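Side-chain contacts in putative mandelate racemase/muconate lactonizing enzyme (Bordetella bronchiseptica, PDB 3DDM), which is of unknown function but belongs to the enolase superfamily, whose members pair an N-terminal capping domain with a C-terminal TIM barrel: residues F180-D185 with L212-Q217; L227-E232 with L275-P280; E232-D237 with A241-L246; E258-A261 with A265-T268; P293-V298 with L303-H308. The protein carries 1 engineered substitution. One frame throughout, in Å; residues are numbered along the deposited sequence.

Interaction 1: F180-D185 with L212-Q217; sequences FDDARD and LPRARQ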
# COMPACT_ATOMS: atom_id res chain seq x y z
N PHE A 180 14.65 -2.75 -20.96
CA PHE A 180 15.39 -3.98 -20.69
C PHE A 180 16.82 -3.89 -21.23
O PHE A 180 17.78 -4.00 -20.48
CB PHE A 180 14.68 -5.17 -21.36
CG PHE A 180 13.18 -5.18 -21.17
CD1 PHE A 180 12.62 -5.60 -19.96
CD2 PHE A 180 12.33 -4.78 -22.21
CE1 PHE A 180 11.22 -5.61 -19.79
CE2 PHE A 180 10.94 -4.79 -22.04
CZ PHE A 180 10.38 -5.21 -20.83
N ASP A 181 16.94 -3.68 -22.54
CA ASP A 181 18.23 -3.60 -23.21
C ASP A 181 18.35 -2.37 -24.10
O ASP A 181 17.67 -2.25 -25.11
CB ASP A 181 18.45 -4.86 -24.06
CG ASP A 181 19.75 -4.83 -24.83
OD1 ASP A 181 20.82 -5.05 -24.21
OD2 ASP A 181 19.72 -4.58 -26.05
N ASP A 182 19.25 -1.46 -23.72
CA ASP A 182 19.49 -0.22 -24.45
C ASP A 182 19.63 -0.32 -25.97
O ASP A 182 18.93 0.36 -26.71
CB ASP A 182 20.74 0.46 -23.90
CG ASP A 182 20.49 1.13 -22.57
OD1 ASP A 182 19.97 0.47 -21.64
OD2 ASP A 182 20.83 2.33 -22.44
N ALA A 183 20.56 -1.16 -26.43
CA ALA A 183 20.81 -1.30 -27.86
C ALA A 183 19.65 -1.89 -28.64
O ALA A 183 19.32 -1.43 -29.73
CB ALA A 183 22.05 -2.14 -28.07
N ARG A 184 19.04 -2.93 -28.07
CA ARG A 184 17.92 -3.61 -28.71
C ARG A 184 16.74 -2.65 -28.82
O ARG A 184 16.06 -2.61 -29.85
CB ARG A 184 17.51 -4.84 -27.90
CG ARG A 184 16.84 -5.93 -28.71
CD ARG A 184 16.22 -6.99 -27.82
NE ARG A 184 15.88 -8.20 -28.57
CZ ARG A 184 15.06 -8.23 -29.62
NH1 ARG A 184 14.46 -7.12 -30.05
NH2 ARG A 184 14.84 -9.38 -30.25
N ASP A 185 16.50 -1.87 -27.77
CA ASP A 185 15.40 -0.92 -27.75
C ASP A 185 15.47 0.13 -28.85
O ASP A 185 14.48 0.43 -29.50
CB ASP A 185 15.31 -0.23 -26.39
CG ASP A 185 14.75 -1.13 -25.30
OD1 ASP A 185 13.97 -2.05 -25.61
OD2 ASP A 185 15.09 -0.91 -24.11
N LEU A 212 18.16 8.95 -14.17
CA LEU A 212 18.32 10.16 -14.95
C LEU A 212 19.34 10.15 -16.08
O LEU A 212 19.01 10.48 -17.21
CB LEU A 212 18.60 11.35 -14.03
CG LEU A 212 18.71 12.70 -14.73
CD1 LEU A 212 17.55 12.90 -15.72
CD2 LEU A 212 18.71 13.79 -13.68
N PRO A 213 20.59 9.77 -15.79
CA PRO A 213 21.55 9.77 -16.90
C PRO A 213 21.24 8.79 -18.04
O PRO A 213 21.59 9.04 -19.20
CB PRO A 213 22.89 9.50 -16.21
CG PRO A 213 22.50 8.77 -14.96
CD PRO A 213 21.25 9.48 -14.51
N ARG A 214 20.56 7.69 -17.74
CA ARG A 214 20.22 6.72 -18.78
C ARG A 214 19.06 7.23 -19.63
O ARG A 214 19.04 7.06 -20.84
CB ARG A 214 19.86 5.38 -18.14
CG ARG A 214 19.78 4.20 -19.10
CD ARG A 214 19.58 2.93 -18.27
NE ARG A 214 19.24 1.74 -19.05
CZ ARG A 214 19.03 0.54 -18.51
NH1 ARG A 214 19.12 0.38 -17.20
NH2 ARG A 214 18.73 -0.49 -19.29
N ALA A 215 18.08 7.86 -18.97
CA ALA A 215 16.93 8.39 -19.67
C ALA A 215 17.37 9.47 -20.65
O ALA A 215 16.91 9.52 -21.78
CB ALA A 215 15.94 8.96 -18.68
N ARG A 216 18.26 10.35 -20.19
CA ARG A 216 18.77 11.43 -21.04
C ARG A 216 19.41 10.79 -22.26
O ARG A 216 19.10 11.15 -23.40
CB ARG A 216 19.84 12.25 -20.30
CG ARG A 216 19.32 13.22 -19.25
CD ARG A 216 20.49 14.01 -18.63
NE ARG A 216 21.25 14.76 -19.63
CZ ARG A 216 21.05 16.03 -19.95
NH1 ARG A 216 20.10 16.74 -19.34
NH2 ARG A 216 21.78 16.61 -20.90
N GLN A 217 20.29 9.83 -22.01
CA GLN A 217 20.99 9.11 -23.06
C GLN A 217 20.02 8.44 -24.03
O GLN A 217 20.12 8.64 -25.24
CB GLN A 217 21.89 8.05 -22.44
CG GLN A 217 22.64 7.21 -23.44
CD GLN A 217 23.13 5.92 -22.83
OE1 GLN A 217 23.96 5.92 -21.91
NE2 GLN A 217 22.62 4.80 -23.34

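Interaction 2: L227-E232 with L275-P280; sequences LDWLEE and LRVMQP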
# COMPACT_ATOMS: atom_id res chain seq x y z
N LEU A 227 9.05 9.66 -31.83
CA LEU A 227 8.01 9.22 -30.92
C LEU A 227 7.08 10.36 -30.51
O LEU A 227 7.49 11.51 -30.47
CB LEU A 227 8.63 8.60 -29.67
CG LEU A 227 9.62 7.45 -29.92
CD1 LEU A 227 10.13 6.94 -28.59
CD2 LEU A 227 8.94 6.32 -30.68
N ASP A 228 5.82 10.03 -30.22
CA ASP A 228 4.85 11.03 -29.79
C ASP A 228 5.07 11.35 -28.32
O ASP A 228 4.73 12.44 -27.86
CB ASP A 228 3.42 10.52 -29.99
CG ASP A 228 2.88 10.80 -31.38
OD1 ASP A 228 3.66 10.69 -32.36
OD2 ASP A 228 1.68 11.13 -31.48
N TRP A 229 5.63 10.39 -27.59
CA TRP A 229 5.93 10.58 -26.18
C TRP A 229 6.70 9.40 -25.59
O TRP A 229 6.62 8.27 -26.08
CB TRP A 229 4.64 10.84 -25.38
CG TRP A 229 3.82 9.62 -25.04
CD1 TRP A 229 4.16 8.59 -24.20
CD2 TRP A 229 2.48 9.35 -25.48
NE1 TRP A 229 3.11 7.70 -24.08
CE2 TRP A 229 2.07 8.15 -24.85
CE3 TRP A 229 1.58 10.02 -26.33
CZ2 TRP A 229 0.80 7.59 -25.05
CZ3 TRP A 229 0.32 9.46 -26.53
CH2 TRP A 229 -0.06 8.26 -25.90
N LEU A 230 7.47 9.69 -24.54
CA LEU A 230 8.27 8.69 -23.84
C LEU A 230 7.58 8.50 -22.49
O LEU A 230 7.54 9.42 -21.67
CB LEU A 230 9.70 9.21 -23.65
CG LEU A 230 10.85 8.22 -23.70
CD1 LEU A 230 12.17 8.95 -23.41
CD2 LEU A 230 10.62 7.11 -22.68
N GLU A 231 7.03 7.31 -22.26
CA GLU A 231 6.30 7.07 -21.03
C GLU A 231 7.10 6.51 -19.86
O GLU A 231 7.88 5.57 -20.00
CB GLU A 231 5.12 6.15 -21.32
CG GLU A 231 4.10 6.15 -20.22
CD GLU A 231 2.93 5.26 -20.54
OE1 GLU A 231 2.29 5.48 -21.59
OE2 GLU A 231 2.65 4.34 -19.73
N GLU A 232 6.88 7.12 -18.70
CA GLU A 232 7.54 6.76 -17.45
C GLU A 232 9.03 6.41 -17.56
O GLU A 232 9.46 5.34 -17.12
CB GLU A 232 6.78 5.60 -16.78
CG GLU A 232 5.33 5.91 -16.44
CD GLU A 232 4.88 5.24 -15.14
OE1 GLU A 232 4.48 5.97 -14.21
OE2 GLU A 232 4.92 3.99 -15.05
N LEU A 275 5.79 16.69 -17.61
CA LEU A 275 5.01 15.68 -18.33
C LEU A 275 4.09 16.48 -19.25
O LEU A 275 3.39 17.39 -18.80
CB LEU A 275 4.15 14.86 -17.36
CG LEU A 275 4.88 14.03 -16.31
CD1 LEU A 275 3.86 13.34 -15.41
CD2 LEU A 275 5.79 13.01 -16.99
N ARG A 276 4.11 16.19 -20.55
CA ARG A 276 3.22 16.91 -21.46
C ARG A 276 2.03 16.05 -21.86
O ARG A 276 1.08 16.52 -22.48
CB ARG A 276 3.99 17.38 -22.70
CG ARG A 276 4.88 18.56 -22.39
CD ARG A 276 5.49 19.15 -23.64
NE ARG A 276 5.41 20.60 -23.61
CZ ARG A 276 4.29 21.29 -23.80
NH1 ARG A 276 3.15 20.66 -24.05
NH2 ARG A 276 4.31 22.62 -23.72
N VAL A 277 2.09 14.78 -21.48
CA VAL A 277 1.03 13.83 -21.74
C VAL A 277 0.69 13.22 -20.38
O VAL A 277 1.46 12.42 -19.84
CB VAL A 277 1.49 12.73 -22.72
CG1 VAL A 277 0.36 11.75 -23.00
CG2 VAL A 277 1.98 13.37 -24.01
N MET A 278 -0.44 13.63 -19.81
CA MET A 278 -0.85 13.11 -18.52
C MET A 278 -1.81 11.95 -18.76
O MET A 278 -2.73 12.06 -19.55
CB MET A 278 -1.48 14.20 -17.66
CG MET A 278 -0.54 14.67 -16.53
SD MET A 278 -0.17 16.45 -16.54
CE MET A 278 0.57 16.60 -18.18
N GLN A 279 -1.56 10.85 -18.06
CA GLN A 279 -2.32 9.61 -18.22
C GLN A 279 -2.94 9.04 -16.94
O GLN A 279 -2.55 7.97 -16.48
CB GLN A 279 -1.40 8.56 -18.83
CG GLN A 279 -0.57 9.06 -20.01
CD GLN A 279 0.61 8.15 -20.32
OE1 GLN A 279 1.51 7.98 -19.50
NE2 GLN A 279 0.61 7.56 -21.52
N PRO A 280 -3.91 9.75 -16.35
CA PRO A 280 -4.50 9.16 -15.14
C PRO A 280 -5.31 7.89 -15.45
O PRO A 280 -6.10 7.85 -16.41
CB PRO A 280 -5.37 10.30 -14.60
CG PRO A 280 -5.71 11.11 -15.83
CD PRO A 280 -4.40 11.12 -16.58

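Interaction 3: E232-D237 with A241-L246; sequences EPLRAD and AEWAEL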
# COMPACT_ATOMS: atom_id res chain seq x y z
N GLU A 232 6.88 7.12 -18.70
CA GLU A 232 7.54 6.76 -17.45
C GLU A 232 9.03 6.41 -17.56
O GLU A 232 9.46 5.34 -17.12
CB GLU A 232 6.78 5.60 -16.78
CG GLU A 232 5.33 5.91 -16.44
CD GLU A 232 4.88 5.24 -15.14
OE1 GLU A 232 4.48 5.97 -14.21
OE2 GLU A 232 4.92 3.99 -15.05
N PRO A 233 9.85 7.31 -18.14
CA PRO A 233 11.29 7.06 -18.28
C PRO A 233 12.00 6.96 -16.94
O PRO A 233 13.03 6.30 -16.82
CB PRO A 233 11.76 8.25 -19.11
CG PRO A 233 10.88 9.35 -18.61
CD PRO A 233 9.51 8.68 -18.57
N LEU A 234 11.43 7.62 -15.93
CA LEU A 234 11.99 7.61 -14.57
C LEU A 234 10.92 7.13 -13.61
O LEU A 234 9.74 7.15 -13.95
CB LEU A 234 12.39 9.01 -14.14
CG LEU A 234 13.39 9.84 -14.93
CD1 LEU A 234 13.45 11.21 -14.28
CD2 LEU A 234 14.75 9.16 -14.96
N ARG A 235 11.33 6.74 -12.41
CA ARG A 235 10.35 6.32 -11.40
C ARG A 235 9.51 7.54 -11.01
O ARG A 235 10.02 8.66 -10.92
CB ARG A 235 11.06 5.79 -10.15
CG ARG A 235 11.96 4.60 -10.38
CD ARG A 235 12.52 4.10 -9.06
NE ARG A 235 13.37 2.92 -9.24
CZ ARG A 235 13.89 2.20 -8.24
NH1 ARG A 235 13.64 2.53 -6.98
NH2 ARG A 235 14.64 1.14 -8.51
N ALA A 236 8.22 7.32 -10.77
CA ALA A 236 7.30 8.38 -10.39
C ALA A 236 7.77 9.09 -9.12
O ALA A 236 7.36 10.21 -8.82
CB ALA A 236 5.91 7.78 -10.17
N ASP A 237 8.65 8.40 -8.38
CA ASP A 237 9.25 8.87 -7.13
C ASP A 237 10.19 10.05 -7.30
O ASP A 237 10.18 10.98 -6.50
CB ASP A 237 10.06 7.73 -6.49
CG ASP A 237 9.30 7.02 -5.39
OD1 ASP A 237 8.19 7.48 -5.05
OD2 ASP A 237 9.82 6.01 -4.86
N ALA A 241 13.10 18.03 -9.89
CA ALA A 241 14.32 18.44 -10.56
C ALA A 241 14.79 17.46 -11.63
O ALA A 241 15.30 17.88 -12.67
CB ALA A 241 15.42 18.64 -9.55
N GLU A 242 14.63 16.16 -11.39
CA GLU A 242 15.07 15.17 -12.35
C GLU A 242 14.16 15.12 -13.57
O GLU A 242 14.63 14.91 -14.69
CB GLU A 242 15.16 13.79 -11.69
CG GLU A 242 16.02 13.76 -10.44
CD GLU A 242 16.42 12.36 -10.01
OE1 GLU A 242 16.85 12.19 -8.84
OE2 GLU A 242 16.31 11.42 -10.83
N TRP A 243 12.86 15.33 -13.34
CA TRP A 243 11.89 15.33 -14.43
C TRP A 243 12.05 16.59 -15.25
O TRP A 243 11.98 16.57 -16.48
CB TRP A 243 10.45 15.27 -13.90
CG TRP A 243 10.04 13.89 -13.48
CD1 TRP A 243 10.07 13.37 -12.23
CD2 TRP A 243 9.56 12.85 -14.34
NE1 TRP A 243 9.64 12.07 -12.24
CE2 TRP A 243 9.33 11.72 -13.53
CE3 TRP A 243 9.31 12.76 -15.72
CZ2 TRP A 243 8.85 10.51 -14.05
CZ3 TRP A 243 8.84 11.56 -16.23
CH2 TRP A 243 8.62 10.45 -15.40
N ALA A 244 12.27 17.70 -14.56
CA ALA A 244 12.46 18.97 -15.22
C ALA A 244 13.69 18.90 -16.12
O ALA A 244 13.66 19.37 -17.25
CB ALA A 244 12.63 20.08 -14.19
N GLU A 245 14.75 18.28 -15.63
CA GLU A 245 15.97 18.17 -16.42
C GLU A 245 15.77 17.26 -17.62
O GLU A 245 16.13 17.62 -18.74
CB GLU A 245 17.11 17.62 -15.58
CG GLU A 245 18.44 17.71 -16.29
CD GLU A 245 19.53 16.89 -15.64
OE1 GLU A 245 19.74 17.02 -14.40
OE2 GLU A 245 20.20 16.12 -16.37
N LEU A 246 15.21 16.08 -17.39
CA LEU A 246 14.98 15.14 -18.48
C LEU A 246 14.08 15.74 -19.55
O LEU A 246 14.34 15.60 -20.74
CB LEU A 246 14.35 13.85 -17.94
CG LEU A 246 14.12 12.74 -18.99
CD1 LEU A 246 15.45 12.34 -19.60
CD2 LEU A 246 13.45 11.55 -18.34

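Interaction 4: E258-A261 with A265-T268; sequences ENIA and AFET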
# COMPACT_ATOMS: atom_id res chain seq x y z
N GLU A 258 0.12 6.84 -14.82
CA GLU A 258 -0.19 5.48 -14.40
C GLU A 258 0.06 5.41 -12.90
O GLU A 258 -0.69 4.77 -12.16
CB GLU A 258 0.73 4.48 -15.10
CG GLU A 258 0.04 3.31 -15.77
CD GLU A 258 -0.76 2.45 -14.80
OE1 GLU A 258 -0.15 1.86 -13.88
OE2 GLU A 258 -2.00 2.35 -14.98
N ASN A 259 1.12 6.08 -12.45
CA ASN A 259 1.46 6.05 -11.04
C ASN A 259 1.47 7.37 -10.28
O ASN A 259 2.33 7.61 -9.44
CB ASN A 259 2.79 5.34 -10.87
CG ASN A 259 2.70 3.92 -11.32
OD1 ASN A 259 3.31 3.53 -12.30
ND2 ASN A 259 1.90 3.13 -10.62
N ILE A 260 0.49 8.20 -10.59
CA ILE A 260 0.30 9.46 -9.91
C ILE A 260 -1.14 9.31 -9.43
O ILE A 260 -2.02 8.95 -10.22
CB ILE A 260 0.45 10.66 -10.88
CG1 ILE A 260 1.87 10.70 -11.43
CG2 ILE A 260 0.14 11.97 -10.16
CD1 ILE A 260 2.11 11.83 -12.42
N ALA A 261 -1.38 9.52 -8.15
CA ALA A 261 -2.73 9.39 -7.59
C ALA A 261 -3.01 10.54 -6.64
O ALA A 261 -2.11 11.07 -6.00
CB ALA A 261 -2.86 8.08 -6.85
N ALA A 265 -1.25 15.42 -6.15
CA ALA A 265 -0.16 14.93 -6.99
C ALA A 265 -0.27 15.41 -8.44
O ALA A 265 0.74 15.72 -9.07
CB ALA A 265 -0.10 13.40 -6.95
N PHE A 266 -1.49 15.47 -8.96
CA PHE A 266 -1.68 15.94 -10.32
C PHE A 266 -1.44 17.44 -10.43
O PHE A 266 -0.92 17.91 -11.44
CB PHE A 266 -3.08 15.55 -10.83
CG PHE A 266 -3.15 14.14 -11.35
CD1 PHE A 266 -2.61 13.82 -12.59
CD2 PHE A 266 -3.65 13.12 -10.55
CE1 PHE A 266 -2.56 12.50 -13.03
CE2 PHE A 266 -3.61 11.79 -10.99
CZ PHE A 266 -3.06 11.48 -12.23
N GLU A 267 -1.81 18.20 -9.39
CA GLU A 267 -1.57 19.64 -9.43
C GLU A 267 -0.06 19.88 -9.52
O GLU A 267 0.40 20.78 -10.23
CB GLU A 267 -2.13 20.33 -8.17
CG GLU A 267 -3.64 20.20 -8.00
CD GLU A 267 -4.15 20.93 -6.75
OE1 GLU A 267 -3.41 20.95 -5.73
OE2 GLU A 267 -5.28 21.46 -6.79
N THR A 268 0.70 19.07 -8.79
CA THR A 268 2.15 19.17 -8.79
C THR A 268 2.70 18.88 -10.19
O THR A 268 3.56 19.61 -10.68
CB THR A 268 2.77 18.17 -7.81
OG1 THR A 268 2.41 18.54 -6.48
CG2 THR A 268 4.30 18.15 -7.95

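Interaction 5: P293-V298 with L303-H308; sequences PVARAV and LRYCPH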
# COMPACT_ATOMS: atom_id res chain seq x y z
N PRO A 293 -12.09 16.08 -13.66
CA PRO A 293 -11.50 17.39 -13.37
C PRO A 293 -10.04 17.47 -13.82
O PRO A 293 -9.66 18.42 -14.51
CB PRO A 293 -11.64 17.51 -11.86
CG PRO A 293 -12.90 16.75 -11.59
CD PRO A 293 -12.74 15.53 -12.46
N VAL A 294 -9.23 16.49 -13.44
CA VAL A 294 -7.83 16.54 -13.84
C VAL A 294 -7.62 16.40 -15.35
O VAL A 294 -6.72 17.02 -15.91
CB VAL A 294 -6.95 15.48 -13.05
CG1 VAL A 294 -7.84 14.42 -12.45
CG2 VAL A 294 -5.90 14.86 -13.96
N ALA A 295 -8.46 15.60 -16.01
CA ALA A 295 -8.31 15.44 -17.45
C ALA A 295 -8.71 16.74 -18.16
O ALA A 295 -8.06 17.16 -19.13
CB ALA A 295 -9.17 14.28 -17.96
N ARG A 296 -9.77 17.38 -17.67
CA ARG A 296 -10.20 18.63 -18.27
C ARG A 296 -9.11 19.66 -18.03
O ARG A 296 -8.73 20.40 -18.94
CB ARG A 296 -11.53 19.09 -17.67
CG ARG A 296 -12.72 18.43 -18.34
CD ARG A 296 -14.06 18.90 -17.78
NE ARG A 296 -15.15 18.28 -18.53
CZ ARG A 296 -16.43 18.33 -18.18
NH1 ARG A 296 -16.81 18.98 -17.08
NH2 ARG A 296 -17.35 17.72 -18.94
N ALA A 297 -8.59 19.68 -16.81
CA ALA A 297 -7.53 20.61 -16.44
C ALA A 297 -6.31 20.43 -17.34
O ALA A 297 -5.72 21.40 -17.80
CB ALA A 297 -7.14 20.39 -14.99
N VAL A 298 -5.94 19.18 -17.60
CA VAL A 298 -4.79 18.89 -18.45
C VAL A 298 -4.97 19.43 -19.87
O VAL A 298 -4.07 20.07 -20.42
CB VAL A 298 -4.52 17.35 -18.53
CG1 VAL A 298 -3.57 17.04 -19.69
CG2 VAL A 298 -3.93 16.85 -17.21
N LEU A 303 -2.04 20.68 -22.62
CA LEU A 303 -1.32 19.41 -22.61
C LEU A 303 -2.24 18.28 -23.11
O LEU A 303 -3.45 18.45 -23.18
CB LEU A 303 -0.83 19.12 -21.20
CG LEU A 303 0.02 20.25 -20.61
CD1 LEU A 303 0.33 19.95 -19.15
CD2 LEU A 303 1.31 20.41 -21.41
N ARG A 304 -1.65 17.13 -23.46
CA ARG A 304 -2.43 15.99 -23.94
C ARG A 304 -2.90 15.07 -22.83
O ARG A 304 -2.16 14.80 -21.88
CB ARG A 304 -1.62 15.11 -24.90
CG ARG A 304 -1.11 15.77 -26.15
CD ARG A 304 -0.43 14.74 -27.03
NE ARG A 304 -1.38 13.75 -27.55
CZ ARG A 304 -1.06 12.78 -28.40
NH1 ARG A 304 0.19 12.66 -28.83
NH2 ARG A 304 -1.99 11.94 -28.84
N TYR A 305 -4.13 14.57 -22.96
CA TYR A 305 -4.69 13.62 -22.02
C TYR A 305 -4.89 12.33 -22.81
O TYR A 305 -5.82 12.21 -23.61
CB TYR A 305 -6.03 14.11 -21.48
CG TYR A 305 -6.86 13.00 -20.89
CD1 TYR A 305 -6.35 12.17 -19.89
CD2 TYR A 305 -8.16 12.77 -21.34
CE1 TYR A 305 -7.12 11.14 -19.33
CE2 TYR A 305 -8.94 11.74 -20.79
CZ TYR A 305 -8.41 10.93 -19.79
OH TYR A 305 -9.18 9.93 -19.22
N CYS A 306 -4.01 11.36 -22.59
CA CYS A 306 -4.09 10.08 -23.29
C CYS A 306 -4.15 8.92 -22.31
O CYS A 306 -3.11 8.41 -21.88
CB CYS A 306 -2.89 9.90 -24.21
SG CYS A 306 -2.83 11.10 -25.55
N PRO A 307 -5.36 8.49 -21.95
CA PRO A 307 -5.53 7.37 -21.02
C PRO A 307 -5.26 6.01 -21.68
O PRO A 307 -5.17 5.90 -22.91
CB PRO A 307 -6.98 7.52 -20.57
CG PRO A 307 -7.66 8.01 -21.81
CD PRO A 307 -6.67 9.04 -22.37
N HIS A 308 -5.11 4.98 -20.86
CA HIS A 308 -4.88 3.63 -21.35
C HIS A 308 -5.25 2.68 -20.23
O HIS A 308 -4.96 2.95 -19.07
CB HIS A 308 -3.42 3.41 -21.78
CG HIS A 308 -2.42 3.57 -20.67
ND1 HIS A 308 -2.37 2.72 -19.59
CD2 HIS A 308 -1.45 4.50 -20.47
CE1 HIS A 308 -1.41 3.12 -18.76
NE2 HIS A 308 -0.84 4.20 -19.28

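Interaction 1: F180-D185 with L212-Q217
Two outer helices of the TIM-barrel domain, 182-196 and 212-222, are tied together near their N-terminal ends by a surface salt bridge between Asp182 and Arg214. The helices follow the neighbouring parallel strands 174-177 and 202-205. One carboxylate oxygen does most of the work: Asp182 OD1 accepts from Arg214 NH2 at 2.8 Å and, more weakly, from Arg214 NE at 3.0 Å. The NH2 bond meets OD1 nearly in line with its C-O bond, while the oxygen stands 26° out of the guanidinium plane. The carboxylate and guanidinium planes are only roughly aligned, 24° apart, and the two nitrogens converge on a single oxygen instead of taking one each. Arg214 gets there on an outstretched chain, with CG turned opposite its backbone N (chi1 -167°) and every later bond extended, so that the chain spans the gap and delivers its guanidinium to helix 182-196. Phe180 O lies in the guanidinium plane at its edge, 3.8 Å from Arg214 NH2, on the loop that leads into helix 182-196. The second oxygen, Asp182 OD2, faces the amide of Gln217, one helical turn beyond Arg214, at 3.2 Å from Gln217 NE2. The backbone N of Arg214 is hydrogen-bonded to Asp211 OD1, and the Asp182 side chain also packs on Met218 and Arg221 of the facing helix. The result is a surface salt bridge between neighbouring outer helices, its two donors sharing one oxygen at bent angles; as it lies near solvent, its strength is probably modest.

Interaction 2: L227-E232 with L275-P280
Val277 lies across one face of Trp229, its methyl CG1 set toward the rim of the indole, 4.1 Å from the centroid of the six-membered ring and 16° off the ring normal, a CH-pi contact. The other methyl, Val277 CG2, lies on the same side of the indole, 3.9 Å from the Trp229 CB that carries the ring. The Gln279 side chain points back against the tryptophan and meets the indole obliquely from that side too, its amide almost perpendicular to the ring, with NE2 3.5 Å from Trp229 CZ2. That same nitrogen donates to Glu231 OE1 at 2.7 Å. Carboxylate and amide are crossed, their planes 89° apart, and NE2 approaches OE1 from above the carboxylate, 61° out of its plane. Trp229 NE1 adds a weak bond to Glu231 OE1 at 3.4 Å. The segments belong to barrel strands 229-231 and 275-278, which flank strand 254-256, and Ala255 there touches Trp229, Val277 and Gln279. Lys175 forms a salt bridge with Glu231 OE1 as well. An amide, an ammonium group and, weakly, an indole N-H converge on one oxygen of a buried residue, which restrains the rotation of the carboxylate.

Interaction 3: E232-D237 with A241-L246
A barrel loop, residues 232-237, is closed over helix 240-249 by Leu234 and Trp243: the chain leaves strand 229-231 and folds back over the helix that follows within one beta/alpha unit of the TIM barrel. The CH-pi contact has Leu234 CD1 standing over the indole of Trp243, 4.2 Å from the centroid of its five-membered ring and 8° off the normal. Leu234 CB covers the same ring system further along, 3.8 Å from Trp243 CZ2. With CG turned away from the carbonyl carbon (chi1 -79°), the tryptophan swings its indole off the helix toward the loop.

Aliphatic contacts extend this patch. Leu234 and Leu246 reach toward each other tip to tip, with Leu234 CG 3.8 Å from Leu246 CD2, and the same methyl lies against Pro233 CG. Pro233 also leans obliquely on the far end of the indole, its CD 3.7 Å from Trp243 CH2. Leu254 touches both Trp243 and Leu246 from the strand side, and Ala215 of helix 212-222 touches both leucines.

Polar groups contribute little across the contact, which has no hydrogen bond. The carboxylate of Glu242 pairs with Arg238, while Arg235 and Ala236 pack on Ala101 and Ile105 of the second subunit. At the edge of the indole, near its plane, Arg235 O lies 3.7 Å from Trp243 NE1.

Interaction 4: E258-A261 with A265-T268
In the loop after barrel strand 254-256, Ile260 turns onto Phe266, in the first turns of helix 263-272, the next helix of the TIM barrel. The loop begins with Glu258, which points away from the helix and forms a salt bridge with Lys284. Asn259 likewise turns away and packs on Ile105 of the second subunit. At Ile260 the chain turns its side chain to the helix. CG2, the branch anti to the backbone N, faces Phe266: it sits centrally over the phenyl face, 3.7 Å from the ring centroid and 7° off the normal, a CH-pi contact. Ile260 CB lies nearer the far end of the ring, 3.8 Å from Phe266 CZ. The same CG2 methyl meets Ala265 CB at 3.5 Å, so it is lodged between the ring and the preceding residue of the helix. The backbone joins in, as Ile260 O lies 3.3 Å from Phe266 CE2. Ala261 comes last; its side chain points away from the helix and touches Trp285, and its contribution is made through the backbone, with Ala261 O beside the methyl of Ala265 and its CA obliquely near the phenyl ring. Phe266 itself rests on Pro280, beyond the next strand. No hydrogen bond crosses between the two segments, so the contact between loop and helix rests on van der Waals and CH-pi packing, centred on a single isoleucine methyl.

Interaction 5: P293-V298 with L303-H308
Ala295 and Tyr305 form the apolar centre: the alanine methyl CB stands squarely over the phenol ring, 3.7 Å from its centroid and 5° off the normal, a CH-pi contact that brings CB to nearly equal distances from all six ring carbons. The ring is sandwiched, for Pro307 CD lies over its opposite face, 3.6 Å above the plane. A first torsion of 160° carries the Tyr305 ring away from the backbone N and flat over Ala295. One turn further on, Val298 continues the apolar layer through its CG1 branch. That methyl meets Leu303 CB at 3.8 Å, the two side chains crossing at about a right angle, and also lies 4.2 Å from Tyr305 CB. It therefore fits between the CB atoms of Leu303 and Tyr305, near the backbone of Arg304, whose carbonyl O is 3.4 Å from Val298 CG1. The polar edge is backbone: Leu303 N donates to Val298 O at 3.1 Å, a bond that closes the turn from helix to strand. Arg304 points its side chain away from the helix, and its NH2 is bound by Pro332 O. Together these contacts pack helix 287-300 against strand 304-309, the second half of a beta-alpha-beta crossover that starts from strand 275-278. The first strand takes part too: Met278 touches both Val298 and Leu303, and the backbone of Arg304 is hydrogen-bonded to Arg276 and Met278. Leu322 and Leu323 of helix 313-325 also pack against Tyr305, so the phenol touches two successive outer helices of the barrel.

Overall arrangement
All five contacts lie in the TIM-barrel domain. Interaction 1 comes first along the chain; interactions 3 and 4 fall between the two strands joined by interaction 2; interaction 5 comes last. Interaction 2 lies inside the barrel, with its centre 11 Å from that of interaction 5, and strands 275-278 and 304-309 are neighbours in the sheet. Interactions 3 and 4, each a loop on its following helix, have centres 13 Å apart, and both reach the second subunit. Interaction 1 is peripheral, about 27 Å from interaction 5 between centres, but meets interaction 3 through the Arg216-Glu245 salt bridge. Together the contacts link the inner strands, outer helices and dimer surface.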